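Local coordinates for protein isomaltodextranase (Arthrobacter globiformis, PDB 5AWO) that hydrolyses alpha-1,6-glucosidic linkages in dextran-type polysaccharides, removing successive isomaltose units from the non-reducing chain ends, at residues 186-189 / 190-193; 226-229 / 230-234; 580-584 / 585-589. All blocks are in the same frame, centred on the assembly; numbering follows the deposited sequence.

How the contacts relate
Contacts 1 and 2 belong to neighbouring outer helices of the catalytic (beta/alpha)8 barrel, 179-192 and 223-237, and touch where V187 CG1 packs 4.0 Å from I233 O. Contact 3 lies apart in the carbohydrate-binding module, its centre about 33 Å from that of contact 1 and about 32 Å from that of contact 2, joining strands of two facing sheets. Contact 2 is buried, whereas contacts 1 and 3 each run from a buried side to solvent. The chemistry follows: contact 1 has an aromatic cluster on one flank and charged chains on another, contact 2 sets leucines on aromatic rings, and contact 3 combines aliphatic core packing with a side-chain amide that grips a turn backbone.

Contact 1: residues 186-189 / 190-193; sequences YVRY and FKDL
Helical i to i+4 bonds join 186-189 to 190-193: K191 N to V187 O at 3.1 Å, D192 N to R188 O at 2.8 Å, L193 N to Y189 O, and a weak one from F190 N to Y186 O. On the side facing helix 107-116 and the loop holding Y95 and I96, Y186, Y189 and F190 form an aromatic cluster. The Y186 and F190 rings lie side by side, 14° from parallel but slid so far apart that they barely overlap; Y186 CE1 meets F190 CE2 at 3.5 Å. Y189 is turned the other way, presenting its CD2-CE2 edge to the F190 face in a T-shaped pair with planes at 68°. Its chi1 of 171° sets the ring beside its own carbonyl carbon, where L193 CD1 reaches over one face in a CH-pi contact, 4.1 Å from the centroid. This is the C-terminal part of an outer helix of the GH27 (beta/alpha)8 barrel, 179-192, which packs against helix 107-116 through W107, edge-to-face with F190. Both tyrosine hydroxyls bond to the I96 backbone. A leucine in place of F190 would probably cost the Y189 edge its aromatic face and open a gap beside Y186. On the flank toward helix 223-237, one water accepts from R188 NE (3.1 Å) and, weakly, from K191 NZ, bridging like charges 4.4 Å apart (R188 NE to K191 NZ); K191 NZ also bonds to A236 O.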
loop_
_atom_site.group_PDB
_atom_site.type_symbol
_atom_site.label_atom_id
_atom_site.label_comp_id
_atom_site.label_asym_id
_atom_site.label_seq_id
_atom_site.Cartn_x
_atom_site.Cartn_y
_atom_site.Cartn_z
ATOM N N TYR A 186 14.233 -14.219 -12.688
ATOM C CA TYR A 186 14.892 -13.227 -11.812
ATOM C C TYR A 186 14.085 -13.019 -10.528
ATOM O O TYR A 186 14.621 -13.022 -9.426
ATOM C CB TYR A 186 15.103 -11.873 -12.515
ATOM C CG TYR A 186 16.437 -11.202 -12.229
ATOM C CD1 TYR A 186 17.113 -11.412 -11.051
ATOM C CD2 TYR A 186 16.997 -10.347 -13.172
ATOM C CE1 TYR A 186 18.340 -10.826 -10.812
ATOM C CE2 TYR A 186 18.215 -9.740 -12.954
ATOM C CZ TYR A 186 18.908 -9.995 -11.783
ATOM O OH TYR A 186 20.158 -9.451 -11.567
ATOM N N VAL A 187 12.778 -12.889 -10.708
ATOM C CA VAL A 187 11.848 -12.709 -9.603
ATOM C C VAL A 187 11.881 -13.958 -8.700
ATOM O O VAL A 187 12.022 -13.855 -7.484
ATOM C CB VAL A 187 10.458 -12.355 -10.106
ATOM C CG1 VAL A 187 9.460 -12.340 -8.969
ATOM C CG2 VAL A 187 10.492 -10.996 -10.798
ATOM N N ARG A 188 11.760 -15.135 -9.316
ATOM C CA ARG A 188 11.847 -16.375 -8.518
ATOM C C ARG A 188 13.202 -16.631 -7.883
ATOM O O ARG A 188 13.269 -17.213 -6.809
ATOM C CB ARG A 188 11.395 -17.576 -9.340
ATOM C CG ARG A 188 9.929 -17.558 -9.706
ATOM C CD ARG A 188 9.377 -18.916 -10.113
ATOM N NE ARG A 188 8.008 -18.833 -10.621
ATOM C CZ ARG A 188 7.662 -18.758 -11.908
ATOM N NH1 ARG A 188 8.557 -18.770 -12.884
ATOM N NH2 ARG A 188 6.376 -18.686 -12.234
ATOM N N TYR A 189 14.272 -16.174 -8.500
ATOM C CA TYR A 189 15.595 -16.247 -7.917
ATOM C C TYR A 189 15.637 -15.604 -6.532
ATOM O O TYR A 189 16.115 -16.198 -5.562
ATOM C CB TYR A 189 16.581 -15.602 -8.863
ATOM C CG TYR A 189 17.993 -15.376 -8.392
ATOM C CD1 TYR A 189 18.935 -16.416 -8.368
ATOM C CD2 TYR A 189 18.414 -14.106 -8.009
ATOM C CE1 TYR A 189 20.228 -16.186 -7.973
ATOM C CE2 TYR A 189 19.712 -13.864 -7.633
ATOM C CZ TYR A 189 20.631 -14.908 -7.612
ATOM O OH TYR A 189 21.954 -14.664 -7.246
ATOM N N PHE A 190 15.087 -14.401 -6.416
ATOM C CA PHE A 190 15.044 -13.770 -5.098
ATOM C C PHE A 190 14.040 -14.421 -4.170
ATOM O O PHE A 190 14.329 -14.656 -2.996
ATOM C CB PHE A 190 14.797 -12.250 -5.242
ATOM C CG PHE A 190 15.966 -11.523 -5.872
ATOM C CD1 PHE A 190 17.197 -11.547 -5.260
ATOM C CD2 PHE A 190 15.849 -10.835 -7.068
ATOM C CE1 PHE A 190 18.278 -10.900 -5.834
ATOM C CE2 PHE A 190 16.925 -10.185 -7.638
ATOM C CZ PHE A 190 18.150 -10.233 -7.025
ATOM N N LYS A 191 12.853 -14.736 -4.682
ATOM C CA LYS A 191 11.840 -15.393 -3.861
ATOM C C LYS A 191 12.415 -16.670 -3.235
ATOM O O LYS A 191 12.224 -16.965 -2.059
ATOM C CB LYS A 191 10.637 -15.766 -4.697
ATOM C CG LYS A 191 9.593 -16.534 -3.918
ATOM C CD LYS A 191 8.782 -17.441 -4.795
ATOM C CE LYS A 191 7.883 -16.672 -5.698
ATOM N NZ LYS A 191 7.092 -17.637 -6.525
ATOM N N ASP A 192 13.119 -17.441 -4.049
ATOM C CA ASP A 192 13.653 -18.732 -3.615
ATOM C C ASP A 192 14.750 -18.582 -2.569
ATOM O O ASP A 192 14.896 -19.465 -1.693
ATOM C CB ASP A 192 14.195 -19.475 -4.832
ATOM C CG ASP A 192 13.110 -19.961 -5.774
ATOM O OD1 ASP A 192 11.941 -19.982 -5.424
ATOM O OD2 ASP A 192 13.466 -20.311 -6.945
ATOM N N LEU A 193 15.538 -17.512 -2.666
ATOM C CA LEU A 193 16.548 -17.159 -1.659
ATOM C C LEU A 193 15.942 -16.844 -0.295
ATOM O O LEU A 193 16.685 -16.748 0.699
ATOM C CB LEU A 193 17.431 -15.999 -2.142
ATOM C CG LEU A 193 18.457 -16.285 -3.234
ATOM C CD1 LEU A 193 18.943 -15.023 -3.924
ATOM C CD2 LEU A 193 19.652 -17.069 -2.709
HETATM O O HOH W 1 5.408 -18.178 -9.129
#

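Contact 2: residues 226-229 / 230-234; sequences YELA and LSWIN
Regular alpha-helical bonds tie 226-229 to 230-234: L230 N to Y226 O and S231 N to E227 O at 3.0 Å each, W232 N to L228 O likewise, and I233 N to A229 O. The stretch is the middle of helix 223-237, an outer helix of the (beta/alpha)8 barrel that follows strand 197-200 and precedes strand 242-245 in the chain. Two leucine-on-ring contacts run along it, one on each of two flanks. On the first, L230 CD1 sits over one face of the Y226 ring, shifted toward the rim, 3.6 Å from CZ and 3.9 Å from the centroid: a CH-pi contact. The phenol group extends on to E257 OE2, a hydrogen bond to helix 251-260, which also holds N260 against L230 and S231. On the second, L228 lies across one face of the W232 indole: CG stands 3.5 Å above the ring plane, L228 CD1 nears W232 NE1, and L228 CD2 comes within 3.7 Å of W232 CZ2. Swung anti to the backbone N (chi1 -180°), L228 brings its branched end onto this ring, while the indole also packs against A179, K180 and V183 of helix 179-192. Between the two flanks S231 folds back on the helix, chi1 69°, and its OG donates to L228 O at 2.7 Å, arriving at 123° to the C=O bond, so that this carbonyl oxygen accepts from both S231 OG and W232 N.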
loop_
_atom_site.group_PDB
_atom_site.type_symbol
_atom_site.label_atom_id
_atom_site.label_comp_id
_atom_site.label_asym_id
_atom_site.label_seq_id
_atom_site.Cartn_x
_atom_site.Cartn_y
_atom_site.Cartn_z
ATOM N N TYR A 226 5.135 -2.278 -20.727
ATOM C CA TYR A 226 5.085 -2.057 -19.278
ATOM C C TYR A 226 4.042 -2.931 -18.610
ATOM O O TYR A 226 4.314 -3.592 -17.596
ATOM C CB TYR A 226 4.761 -0.584 -19.036
ATOM C CG TYR A 226 4.698 -0.148 -17.585
ATOM C CD1 TYR A 226 5.829 -0.161 -16.790
ATOM C CD2 TYR A 226 3.523 0.308 -17.035
ATOM C CE1 TYR A 226 5.780 0.257 -15.479
ATOM C CE2 TYR A 226 3.464 0.752 -15.723
ATOM C CZ TYR A 226 4.591 0.731 -14.953
ATOM O OH TYR A 226 4.562 1.178 -13.635
ATOM N N GLU A 227 2.838 -2.958 -19.173
ATOM C CA GLU A 227 1.797 -3.845 -18.661
ATOM C C GLU A 227 2.179 -5.319 -18.705
ATOM O O GLU A 227 1.924 -6.082 -17.782
ATOM C CB GLU A 227 0.491 -3.595 -19.408
ATOM C CG GLU A 227 -0.059 -2.228 -19.027
ATOM C CD GLU A 227 -1.322 -1.845 -19.747
ATOM O OE1 GLU A 227 -1.556 -2.336 -20.869
ATOM O OE2 GLU A 227 -2.069 -1.035 -19.162
ATOM N N LEU A 228 2.801 -5.722 -19.807
ATOM C CA LEU A 228 3.232 -7.098 -19.947
ATOM C C LEU A 228 4.298 -7.459 -18.898
ATOM O O LEU A 228 4.197 -8.479 -18.209
ATOM C CB LEU A 228 3.794 -7.288 -21.356
ATOM C CG LEU A 228 4.294 -8.683 -21.699
ATOM C CD1 LEU A 228 3.137 -9.659 -21.634
ATOM C CD2 LEU A 228 4.910 -8.672 -23.087
ATOM N N ALA A 229 5.309 -6.611 -18.778
ATOM C CA ALA A 229 6.387 -6.813 -17.805
ATOM C C ALA A 229 5.845 -6.932 -16.379
ATOM O O ALA A 229 6.222 -7.832 -15.638
ATOM C CB ALA A 229 7.406 -5.702 -17.899
ATOM N N LEU A 230 4.976 -6.004 -16.004
ATOM C CA LEU A 230 4.349 -6.082 -14.679
ATOM C C LEU A 230 3.579 -7.365 -14.459
ATOM O O LEU A 230 3.636 -7.933 -13.372
ATOM C CB LEU A 230 3.489 -4.869 -14.389
ATOM C CG LEU A 230 4.205 -3.533 -14.193
ATOM C CD1 LEU A 230 3.153 -2.463 -13.931
ATOM C CD2 LEU A 230 5.271 -3.582 -13.102
ATOM N N SER A 231 2.895 -7.850 -15.514
ATOM C CA SER A 231 2.136 -9.104 -15.361
ATOM C C SER A 231 3.057 -10.290 -15.105
ATOM O O SER A 231 2.786 -11.148 -14.266
ATOM C CB SER A 231 1.202 -9.380 -16.544
ATOM O OG SER A 231 1.891 -9.706 -17.749
ATOM N N TRP A 232 4.212 -10.287 -15.763
ATOM C CA TRP A 232 5.172 -11.357 -15.547
ATOM C C TRP A 232 5.706 -11.373 -14.115
ATOM O O TRP A 232 5.874 -12.416 -13.481
ATOM C CB TRP A 232 6.357 -11.191 -16.493
ATOM C CG TRP A 232 6.073 -11.428 -17.948
ATOM C CD1 TRP A 232 4.970 -12.019 -18.498
ATOM C CD2 TRP A 232 6.924 -11.073 -19.040
ATOM N NE1 TRP A 232 5.103 -12.074 -19.870
ATOM C CE2 TRP A 232 6.297 -11.503 -20.220
ATOM C CE3 TRP A 232 8.173 -10.473 -19.123
ATOM C CZ2 TRP A 232 6.879 -11.319 -21.477
ATOM C CZ3 TRP A 232 8.744 -10.276 -20.381
ATOM C CH2 TRP A 232 8.096 -10.710 -21.527
ATOM N N ILE A 233 6.026 -10.177 -13.617
ATOM C CA ILE A 233 6.560 -10.011 -12.253
ATOM C C ILE A 233 5.542 -10.486 -11.186
ATOM O O ILE A 233 5.881 -11.228 -10.273
ATOM C CB ILE A 233 6.962 -8.532 -12.029
ATOM C CG1 ILE A 233 8.157 -8.149 -12.921
ATOM C CG2 ILE A 233 7.271 -8.251 -10.576
ATOM C CD1 ILE A 233 8.404 -6.646 -13.049
ATOM N N ASN A 234 4.301 -10.046 -11.364
ATOM C CA ASN A 234 3.196 -10.439 -10.491
ATOM C C ASN A 234 3.079 -11.964 -10.433
ATOM O O ASN A 234 3.126 -12.558 -9.372
ATOM C CB ASN A 234 1.922 -9.787 -11.039
ATOM C CG ASN A 234 0.652 -10.208 -10.346
ATOM O OD1 ASN A 234 0.643 -10.852 -9.309
ATOM N ND2 ASN A 234 -0.451 -9.829 -10.975
#

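Contact 3: residues 580-584 / 585-589; sequences ITLDA and GLNLV
The flat carboxamide of N587 has L582 CB over one face, 3.9 Å from ND2, while its two polar atoms both turn to the backbone of D583. N587 OD1 accepts the D583 N-H at 3.1 Å in a nearly straight bond (170° at the hydrogen), although the donor comes in well to the side of the amide C=O, at 105°, and tilted out of its plane. N587 ND2 donates a hydrogen bond to D583 O at 2.7 Å, a length to be read with some caution because the position of that oxygen is less sure. N587 thus meets both polar backbone atoms of one residue, much as a neighbouring strand would; with CG anti to the carbonyl carbon (chi1 -62°) the amide reaches across the turn, and the paired bonds probably limit its rotation. Strand 574-582 pairs with 526-535, whereas 585-592 lies between 542-549 and 515-522. The turn is therefore a beta-arc leading from one sheet to the other of the CBM35-type beta-sandwich, and the segment axes come no closer than 8.9 Å. G585 takes up the turn with a backbone shape in which a CB would be jammed against the A584 carbonyl oxygen. Further along, aliphatic groups meet between the two sheets. I580 and V589 reach for each other tip to tip, CD1 to CG1 at 3.8 Å, and L582 crosses V589 at about a right angle, CD2 to CG2 at 3.8 Å. V546 and A548 of strand 542-549 touch I580, A548 also touches L582, and V522 of strand 515-522 packs on both L582 and N587.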
loop_
_atom_site.group_PDB
_atom_site.type_symbol
_atom_site.label_atom_id
_atom_site.label_comp_id
_atom_site.label_asym_id
_atom_site.label_seq_id
_atom_site.Cartn_x
_atom_site.Cartn_y
_atom_site.Cartn_z
ATOM N N ILE A 580 -24.564 -14.345 6.763
ATOM C CA ILE A 580 -23.299 -14.590 6.115
ATOM C C ILE A 580 -22.518 -15.574 6.977
ATOM O O ILE A 580 -22.513 -15.452 8.203
ATOM C CB ILE A 580 -22.559 -13.248 5.883
ATOM C CG1 ILE A 580 -21.377 -13.433 4.940
ATOM C CG2 ILE A 580 -22.131 -12.620 7.204
ATOM C CD1 ILE A 580 -20.802 -12.115 4.447
ATOM N N THR A 581 -21.917 -16.576 6.354
ATOM C CA THR A 581 -21.073 -17.512 7.074
ATOM C C THR A 581 -19.677 -16.899 7.169
ATOM O O THR A 581 -19.001 -16.794 6.147
ATOM C CB THR A 581 -21.079 -18.945 6.455
ATOM O OG1 THR A 581 -20.697 -18.949 5.065
ATOM C CG2 THR A 581 -22.487 -19.537 6.563
ATOM N N LEU A 582 -19.301 -16.465 8.384
ATOM C CA LEU A 582 -17.940 -15.941 8.697
ATOM C C LEU A 582 -17.179 -16.939 9.565
ATOM O O LEU A 582 -17.770 -17.637 10.402
ATOM C CB LEU A 582 -18.009 -14.586 9.421
ATOM C CG LEU A 582 -18.842 -13.484 8.791
ATOM C CD1 LEU A 582 -18.977 -12.310 9.740
ATOM C CD2 LEU A 582 -18.268 -13.049 7.449
ATOM N N ASP A 583 -15.866 -17.027 9.366
ATOM C CA ASP A 583 -15.023 -17.943 10.121
ATOM C C ASP A 583 -14.367 -17.173 11.262
ATOM O O ASP A 583 -14.392 -15.946 11.264
ATOM C CB ASP A 583 -13.975 -18.635 9.209
ATOM C CG ASP A 583 -14.556 -19.801 8.379
ATOM O OD1 ASP A 583 -15.704 -20.200 8.633
ATOM O OD2 ASP A 583 -13.859 -20.372 7.471
ATOM N N ALA A 584 -13.842 -17.890 12.259
ATOM C CA ALA A 584 -13.153 -17.264 13.379
ATOM C C ALA A 584 -11.980 -16.467 12.818
ATOM O O ALA A 584 -11.266 -16.959 11.973
ATOM C CB ALA A 584 -12.613 -18.304 14.347
ATOM N N GLY A 585 -11.795 -15.264 13.318
ATOM C CA GLY A 585 -10.656 -14.453 12.932
ATOM C C GLY A 585 -11.021 -13.641 11.719
ATOM O O GLY A 585 -12.142 -13.169 11.618
ATOM N N LEU A 586 -10.064 -13.502 10.801
ATOM C CA LEU A 586 -10.137 -12.490 9.757
ATOM C C LEU A 586 -10.909 -12.980 8.542
ATOM O O LEU A 586 -10.556 -13.993 7.951
ATOM C CB LEU A 586 -8.725 -12.086 9.309
ATOM C CG LEU A 586 -8.651 -11.073 8.149
ATOM C CD1 LEU A 586 -9.262 -9.718 8.490
ATOM C CD2 LEU A 586 -7.193 -10.919 7.736
ATOM N N ASN A 587 -11.913 -12.202 8.160
ATOM C CA ASN A 587 -12.655 -12.442 6.935
ATOM C C ASN A 587 -12.661 -11.167 6.119
ATOM O O ASN A 587 -12.780 -10.073 6.683
ATOM C CB ASN A 587 -14.119 -12.837 7.240
ATOM C CG ASN A 587 -14.224 -14.125 8.028
ATOM O OD1 ASN A 587 -14.289 -15.232 7.454
ATOM N ND2 ASN A 587 -14.189 -13.995 9.349
ATOM N N LEU A 588 -12.577 -11.309 4.803
ATOM C CA LEU A 588 -12.805 -10.193 3.900
ATOM C C LEU A 588 -14.199 -10.311 3.313
ATOM O O LEU A 588 -14.491 -11.304 2.620
ATOM C CB LEU A 588 -11.758 -10.160 2.786
ATOM C CG LEU A 588 -10.312 -9.821 3.184
ATOM C CD1 LEU A 588 -10.252 -8.516 3.970
ATOM C CD2 LEU A 588 -9.618 -10.923 3.963
ATOM N N VAL A 589 -15.048 -9.343 3.607
ATOM C CA VAL A 589 -16.421 -9.331 3.107
ATOM C C VAL A 589 -16.455 -8.292 2.013
ATOM O O VAL A 589 -16.255 -7.093 2.272
ATOM C CB VAL A 589 -17.435 -9.021 4.231
ATOM C CG1 VAL A 589 -18.851 -8.949 3.674
ATOM C CG2 VAL A 589 -17.361 -10.084 5.319
#